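Local coordinates for protein putative sporulation-specific glycosylase ydhD (Bacillus subtilis subsp. subtilis str. 168, PDB 3CZ8) that probably hydrolyses glycosidic bonds as a putative sporulation-specific family 18 glycosyl hydrolase, of which the catalytic barrel domain is present here, at residues D128-T131 against G132-R135; D139-A143 against G144-L148; E206-I209 against A210-S214. The protein carries 1 engineered substitution. One frame throughout, in Å; residues are numbered along the deposited sequence.

Contact 1 (D128-T131 against G132-R135); sequences DLFT and GFLR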
loop_
_atom_site.group_PDB
_atom_site.type_symbol
_atom_site.label_atom_id
_atom_site.label_comp_id
_atom_site.label_asym_id
_atom_site.label_seq_id
_atom_site.Cartn_x
_atom_site.Cartn_y
_atom_site.Cartn_z
ATOM N N ASP A 128 -18.126 -15.102 25.607
ATOM C CA ASP A 128 -17.437 -15.505 26.818
ATOM C C ASP A 128 -16.388 -16.575 26.526
ATOM O O ASP A 128 -15.381 -16.675 27.232
ATOM C CB ASP A 128 -18.449 -15.962 27.877
ATOM C CG ASP A 128 -19.230 -14.796 28.476
ATOM O OD1 ASP A 128 -20.199 -15.041 29.228
ATOM O OD2 ASP A 128 -18.874 -13.628 28.195
ATOM N N LEU A 129 -16.614 -17.347 25.468
ATOM C CA LEU A 129 -15.656 -18.358 25.020
ATOM C C LEU A 129 -14.419 -17.731 24.395
ATOM O O LEU A 129 -13.314 -18.272 24.513
ATOM C CB LEU A 129 -16.310 -19.326 24.029
ATOM C CG LEU A 129 -17.486 -20.165 24.544
ATOM C CD1 LEU A 129 -18.156 -20.881 23.387
ATOM C CD2 LEU A 129 -17.054 -21.162 25.620
ATOM N N PHE A 130 -14.619 -16.596 23.727
ATOM C CA PHE A 130 -13.522 -15.823 23.142
ATOM C C PHE A 130 -12.662 -15.213 24.243
ATOM O O PHE A 130 -11.441 -15.303 24.182
ATOM C CB PHE A 130 -14.054 -14.742 22.185
ATOM C CG PHE A 130 -12.985 -14.044 21.380
ATOM C CD1 PHE A 130 -13.112 -12.697 21.063
ATOM C CD2 PHE A 130 -11.853 -14.726 20.942
ATOM C CE1 PHE A 130 -12.139 -12.042 20.317
ATOM C CE2 PHE A 130 -10.868 -14.071 20.210
ATOM C CZ PHE A 130 -11.016 -12.731 19.893
ATOM N N THR A 131 -13.307 -14.619 25.246
ATOM C CA THR A 131 -12.621 -14.077 26.420
ATOM C C THR A 131 -11.813 -15.155 27.152
ATOM O O THR A 131 -10.654 -14.926 27.515
ATOM C CB THR A 131 -13.618 -13.406 27.384
ATOM O OG1 THR A 131 -14.403 -12.455 26.656
ATOM C CG2 THR A 131 -12.897 -12.690 28.531
ATOM N N GLY A 132 -12.430 -16.321 27.341
ATOM C CA GLY A 132 -11.788 -17.472 27.970
ATOM C C GLY A 132 -10.572 -17.972 27.210
ATOM O O GLY A 132 -9.542 -18.282 27.815
ATOM N N PHE A 133 -10.693 -18.046 25.884
ATOM C CA PHE A 133 -9.569 -18.405 25.014
ATOM C C PHE A 133 -8.404 -17.425 25.175
ATOM O O PHE A 133 -7.243 -17.834 25.225
ATOM C CB PHE A 133 -10.017 -18.477 23.548
ATOM C CG PHE A 133 -8.889 -18.377 22.560
ATOM C CD1 PHE A 133 -8.043 -19.458 22.337
ATOM C CD2 PHE A 133 -8.657 -17.191 21.866
ATOM C CE1 PHE A 133 -6.984 -19.356 21.442
ATOM C CE2 PHE A 133 -7.601 -17.085 20.967
ATOM C CZ PHE A 133 -6.766 -18.165 20.757
ATOM N N LEU A 134 -8.731 -16.137 25.251
ATOM C CA LEU A 134 -7.744 -15.077 25.389
ATOM C C LEU A 134 -7.083 -15.064 26.766
ATOM O O LEU A 134 -5.909 -14.700 26.882
ATOM C CB LEU A 134 -8.362 -13.711 25.083
ATOM C CG LEU A 134 -8.783 -13.446 23.632
ATOM C CD1 LEU A 134 -9.620 -12.213 23.601
ATOM C CD2 LEU A 134 -7.605 -13.319 22.669
ATOM N N ARG A 135 -7.838 -15.461 27.793
ATOM C CA ARG A 135 -7.285 -15.690 29.130
ATOM C C ARG A 135 -6.308 -16.865 29.127
ATOM O O ARG A 135 -5.245 -16.793 29.741
ATOM C CB ARG A 135 -8.395 -15.914 30.171
ATOM C CG ARG A 135 -7.891 -16.388 31.547
ATOM C CD ARG A 135 -8.931 -16.245 32.644
ATOM N NE ARG A 135 -8.898 -14.917 33.257
ATOM C CZ ARG A 135 -9.861 -14.006 33.141
ATOM N NH1 ARG A 135 -9.728 -12.825 33.736
ATOM N NH2 ARG A 135 -10.955 -14.268 32.433
#

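Contact 2 (D139-A143 against G144-L148); sequences DRLQA and GGYVL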
loop_
_atom_site.group_PDB
_atom_site.type_symbol
_atom_site.label_atom_id
_atom_site.label_comp_id
_atom_site.label_asym_id
_atom_site.label_seq_id
_atom_site.Cartn_x
_atom_site.Cartn_y
_atom_site.Cartn_z
ATOM N N ASP A 139 -2.137 -16.477 29.795
ATOM C CA ASP A 139 -1.409 -17.246 30.762
ATOM C C ASP A 139 -0.197 -17.881 30.155
ATOM O O ASP A 139 0.855 -17.803 30.713
ATOM C CB ASP A 139 -2.280 -18.337 31.361
ATOM C CG ASP A 139 -3.253 -17.823 32.348
ATOM O OD1 ASP A 139 -4.123 -18.579 32.740
ATOM O OD2 ASP A 139 -3.168 -16.677 32.732
ATOM N N ARG A 140 -0.379 -18.511 29.013
ATOM C CA ARG A 140 0.684 -19.147 28.289
ATOM C C ARG A 140 1.750 -18.216 27.789
ATOM O O ARG A 140 2.903 -18.481 27.879
ATOM C CB ARG A 140 0.124 -19.924 27.137
ATOM C CG ARG A 140 1.093 -20.826 26.488
ATOM C CD ARG A 140 0.952 -22.207 27.019
ATOM N NE ARG A 140 1.662 -23.207 26.248
ATOM C CZ ARG A 140 2.963 -23.394 26.287
ATOM N NH1 ARG A 140 3.495 -24.323 25.548
ATOM N NH2 ARG A 140 3.720 -22.643 27.046
ATOM N N LEU A 141 1.338 -17.097 27.276
ATOM C CA LEU A 141 2.261 -16.148 26.649
ATOM C C LEU A 141 3.056 -15.317 27.633
ATOM O O LEU A 141 4.248 -15.088 27.419
ATOM C CB LEU A 141 1.538 -15.212 25.676
ATOM C CG LEU A 141 1.078 -15.780 24.334
ATOM C CD1 LEU A 141 0.301 -14.712 23.617
ATOM C CD2 LEU A 141 2.240 -16.267 23.480
ATOM N N GLN A 142 2.412 -14.857 28.702
ATOM C CA GLN A 142 3.096 -14.011 29.678
ATOM C C GLN A 142 4.125 -14.778 30.512
ATOM O O GLN A 142 5.089 -14.184 31.000
ATOM C CB GLN A 142 2.110 -13.229 30.556
ATOM C CG GLN A 142 1.868 -13.776 31.951
ATOM C CD GLN A 142 1.672 -12.676 32.980
ATOM O OE1 GLN A 142 1.267 -11.561 32.652
ATOM N NE2 GLN A 142 1.963 -12.986 34.235
ATOM N N ALA A 143 3.915 -16.093 30.638
ATOM C CA ALA A 143 4.875 -17.012 31.249
ATOM C C ALA A 143 6.189 -17.021 30.471
ATOM O O ALA A 143 7.270 -17.057 31.061
ATOM C CB ALA A 143 4.292 -18.421 31.326
ATOM N N GLY A 144 6.084 -16.963 29.143
ATOM C CA GLY A 144 7.250 -16.881 28.275
ATOM C C GLY A 144 7.699 -15.457 28.002
ATOM O O GLY A 144 8.605 -15.240 27.211
ATOM N N GLY A 145 7.053 -14.487 28.642
ATOM C CA GLY A 145 7.366 -13.076 28.438
ATOM C C GLY A 145 6.830 -12.429 27.161
ATOM O O GLY A 145 7.182 -11.291 26.849
ATOM N N TYR A 146 5.975 -13.143 26.432
ATOM C CA TYR A 146 5.373 -12.640 25.188
ATOM C C TYR A 146 4.127 -11.785 25.419
ATOM O O TYR A 146 3.277 -12.118 26.244
ATOM C CB TYR A 146 5.024 -13.799 24.259
ATOM C CG TYR A 146 6.191 -14.703 23.939
ATOM C CD1 TYR A 146 6.374 -15.906 24.622
ATOM C CD2 TYR A 146 7.112 -14.359 22.948
ATOM C CE1 TYR A 146 7.447 -16.741 24.329
ATOM C CE2 TYR A 146 8.186 -15.191 22.647
ATOM C CZ TYR A 146 8.346 -16.376 23.343
ATOM O OH TYR A 146 9.408 -17.191 23.052
ATOM N N VAL A 147 4.027 -10.701 24.657
ATOM C CA VAL A 147 2.940 -9.720 24.755
ATOM C C VAL A 147 1.669 -10.237 24.054
ATOM O O VAL A 147 1.751 -10.932 23.042
ATOM C CB VAL A 147 3.403 -8.352 24.153
ATOM C CG1 VAL A 147 2.370 -7.252 24.339
ATOM C CG2 VAL A 147 4.717 -7.911 24.780
ATOM N N LEU A 148 0.500 -9.929 24.613
ATOM C CA LEU A 148 -0.772 -10.269 23.977
ATOM C C LEU A 148 -1.511 -9.007 23.575
ATOM O O LEU A 148 -1.838 -8.172 24.414
ATOM C CB LEU A 148 -1.645 -11.150 24.886
ATOM C CG LEU A 148 -3.039 -11.543 24.368
ATOM C CD1 LEU A 148 -2.981 -12.234 23.028
ATOM C CD2 LEU A 148 -3.778 -12.413 25.362
#

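Contact 3 (E206-I209 against A210-S214); sequences EFTI and AQVPS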
loop_
_atom_site.group_PDB
_atom_site.type_symbol
_atom_site.label_atom_id
_atom_site.label_comp_id
_atom_site.label_asym_id
_atom_site.label_seq_id
_atom_site.Cartn_x
_atom_site.Cartn_y
_atom_site.Cartn_z
ATOM N N GLU A 206 -15.095 6.819 24.848
ATOM C CA GLU A 206 -15.888 7.012 26.067
ATOM C C GLU A 206 -16.436 5.692 26.608
ATOM O O GLU A 206 -16.447 5.469 27.820
ATOM C CB GLU A 206 -17.041 7.985 25.795
ATOM C CG GLU A 206 -17.288 9.009 26.901
ATOM C CD GLU A 206 -16.552 10.316 26.663
ATOM O OE1 GLU A 206 -16.809 10.973 25.631
ATOM O OE2 GLU A 206 -15.725 10.696 27.514
ATOM N N PHE A 207 -16.872 4.827 25.694
ATOM C CA PHE A 207 -17.328 3.478 26.014
ATOM C C PHE A 207 -16.176 2.576 26.477
ATOM O O PHE A 207 -16.361 1.733 27.358
ATOM C CB PHE A 207 -18.036 2.884 24.790
ATOM C CG PHE A 207 -18.460 1.448 24.949
ATOM C CD1 PHE A 207 -19.606 1.120 25.671
ATOM C CD2 PHE A 207 -17.737 0.423 24.339
ATOM C CE1 PHE A 207 -20.010 -0.204 25.809
ATOM C CE2 PHE A 207 -18.134 -0.902 24.467
ATOM C CZ PHE A 207 -19.278 -1.217 25.202
ATOM N N THR A 208 -14.994 2.767 25.891
ATOM C CA THR A 208 -13.825 1.935 26.191
ATOM C C THR A 208 -13.106 2.297 27.503
ATOM O O THR A 208 -12.688 1.414 28.250
ATOM C CB THR A 208 -12.808 1.944 25.022
ATOM O OG1 THR A 208 -13.506 1.835 23.779
ATOM C CG2 THR A 208 -11.858 0.773 25.138
ATOM N N ILE A 209 -12.965 3.591 27.783
ATOM C CA ILE A 209 -12.264 4.058 28.987
ATOM C C ILE A 209 -13.049 3.812 30.287
ATOM O O ILE A 209 -12.521 3.993 31.387
ATOM C CB ILE A 209 -11.868 5.555 28.889
ATOM C CG1 ILE A 209 -13.121 6.435 28.814
ATOM C CG2 ILE A 209 -10.900 5.776 27.719
ATOM C CD1 ILE A 209 -12.858 7.905 28.662
ATOM N N ALA A 210 -14.307 3.405 30.143
ATOM C CA ALA A 210 -15.144 2.991 31.263
ATOM C C ALA A 210 -14.970 1.503 31.539
ATOM O O ALA A 210 -15.542 0.977 32.491
ATOM C CB ALA A 210 -16.607 3.302 30.968
ATOM N N GLN A 211 -14.174 0.833 30.707
ATOM C CA GLN A 211 -14.043 -0.618 30.757
ATOM C C GLN A 211 -12.605 -1.131 30.746
ATOM O O GLN A 211 -12.340 -2.229 31.230
ATOM C CB GLN A 211 -14.831 -1.252 29.605
ATOM C CG GLN A 211 -16.310 -1.436 29.899
ATOM C CD GLN A 211 -17.090 -1.880 28.684
ATOM O OE1 GLN A 211 -17.134 -1.179 27.672
ATOM N NE2 GLN A 211 -17.713 -3.050 28.773
ATOM N N VAL A 212 -11.685 -0.344 30.185
ATOM C CA VAL A 212 -10.285 -0.763 29.996
ATOM C C VAL A 212 -9.357 0.360 30.488
ATOM O O VAL A 212 -9.669 1.526 30.269
ATOM C CB VAL A 212 -9.975 -1.051 28.482
ATOM C CG1 VAL A 212 -8.652 -1.772 28.314
ATOM C CG2 VAL A 212 -11.084 -1.879 27.821
ATOM N N PRO A 213 -8.232 0.019 31.168
ATOM C CA PRO A 213 -7.200 1.027 31.448
ATOM C C PRO A 213 -6.719 1.724 30.180
ATOM O O PRO A 213 -6.466 1.063 29.166
ATOM C CB PRO A 213 -6.065 0.211 32.078
ATOM C CG PRO A 213 -6.729 -0.958 32.665
ATOM C CD PRO A 213 -7.880 -1.288 31.757
ATOM N N SER A 214 -6.611 3.051 30.255
ATOM C CA SER A 214 -6.333 3.901 29.096
ATOM C C SER A 214 -5.000 3.634 28.388
ATOM O O SER A 214 -4.891 3.822 27.175
ATOM C CB SER A 214 -6.457 5.373 29.481
ATOM O OG SER A 214 -7.809 5.685 29.799
HETATM O O HOH W 1 -9.580 4.077 31.130
#

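Contact 1 (D128-T131 against G132-R135)
Gly132 opens the second segment by giving its N-H to Asp128 O, with N and O 3.0 Å apart, one turn back along helix 127-143. Phe133 repeats the i to i+4 step, its N lying 3.0 Å from Leu129 O. Its ring slants across that of Phe130, CD2 of Phe133 being 4.1 Å from CD2 of Phe130, in apolar contact. Leu134 N donates to Phe130 O at 3.0 Å, and its side chain makes the closer match: CD1 sits 4.0 Å from the centroid of the Phe130 ring and 10° off the ring normal, a CH-pi contact over the face. Phe130 comes to lie under that methyl because its CG is anti to the backbone N (chi1 -171°), swinging the ring forward along the helix. Were Phe130 replaced by an alanine, the Leu134 methyl would probably lose its aromatic floor and a gap open on the side facing Ile150. Arg135 closes the series, its N 2.9 Å from Thr131 O, while the Thr131 hydroxyl turns back to Arg127 O. Four consecutive backbone bonds thus fix the helix, and between the segments the side chains add apolar and CH-pi contacts. Such chemistry suits side chains packing inward, Phe130 and Leu134 on Ile150 of barrel strand 147-153 and Phe133 on helix 93-110; the Phe130 side chain is about 9 Å from that of Glu120, the predicted proton donor.

Contact 2 (D139-A143 against G144-L148)
A Schellman motif ends helix 127-143 here and turns the chain into strand 147-153, the second strand of a beta-alpha-beta unit of the TIM barrel, with Leu141 and Tyr146 as its principal pair. The evidence is the bonding pattern around Gly145, the first residue with non-helical torsions, whose phi is +77°. Tyr146 N reaches five residues back to Leu141 O, 2.8 Å away, and Gly145 N makes a weak bond to Gln142 O at 3.1 Å. Leu141 O also takes a weak bond from Gly144 N, so that one carbonyl gathers two donors; the firmer of them, Tyr146 N, stands 37° above the carbonyl plane. The geometry is consistent with glycine at both positions. Gly145 has a backbone that a residue with a side chain adopts at a cost, and a CB placed on Gly144 would come within 2.8 Å of Tyr146 CE1.

Beneath the cap lies the apolar contact expected of this motif. Leu141 CD2 meets Tyr146 CB at 3.8 Å, the two side chains crossing at about a right angle. The aromatic ring turns one edge toward Leu141 O and rests on Val107 and Ser108 of helix 93-110. Leu141 extends inward as well, touching Val107 and Val115, so Leu141 packs against both helix 93-110 and strand 114-118. On the strand itself, Leu148 CG is anti to the backbone N (chi1 178°), which directs the side chain back beneath the helix, where Leu148 CD1 lies 4.2 Å from Leu141 CD1.

Contact 3 (E206-I209 against A210-S214)
In the turn that follows helix 198-208 and leads into barrel strand 217-220, Thr208 O takes the backbone N-H groups of Gln211 and Val212. Val212 N is 2.8 Å from Thr208 O and approaches almost in line with the C=O bond (C=O...N 173°). Gln211 N, at 2.9 Å from the same Thr208 O, comes from well above the carbonyl plane, so one oxygen serves two donors arriving from distinct directions.

The tight side faces inward. Thr208 CG2 and Val212 CG2 lie side by side, 3.9 Å apart, the two side chains pointing the same way; that of Thr208 touches Ile180 and that of Val212 touches Met178, both on strand 177-181. The Thr208 hydroxyl bonds back to Thr204 O. At Phe207, the end of the Gln211 side chain comes over one ring face, off its centre, its amide plane turned steeply to the ring (78°).

Across the turn, direct bonding gives way to water. Ile209 CG2 touches Ser214 OG at 3.7 Å, but the polar groups there are bridged by one water molecule, which donates to Ile209 O at 3.0 Å and to Val212 O at 2.7 Å, and accepts from Ser214 OG at 2.7 Å.

Overall arrangement
Contacts 1 and 2 share helix 127-143, their centres about 15 Å apart, and meet directly where Leu148 CD2 packs against Leu134 O. Contact 3 follows another helix of the barrel, about 10 Å from either at the nearest atoms. Each mixes buried and exposed residues, but contact 1 has the most buried residues, four of its eight touching ones, against two in each of the others. Its regular bonding in the first turns of the helix contrasts with the two helix ends. At 139-148 a glycine-rich turn reverses the chain; at 206-214 there is no glycine, and a water links the turn. Helix 168-174 lies between contacts 1 and 3, touching side chains of both.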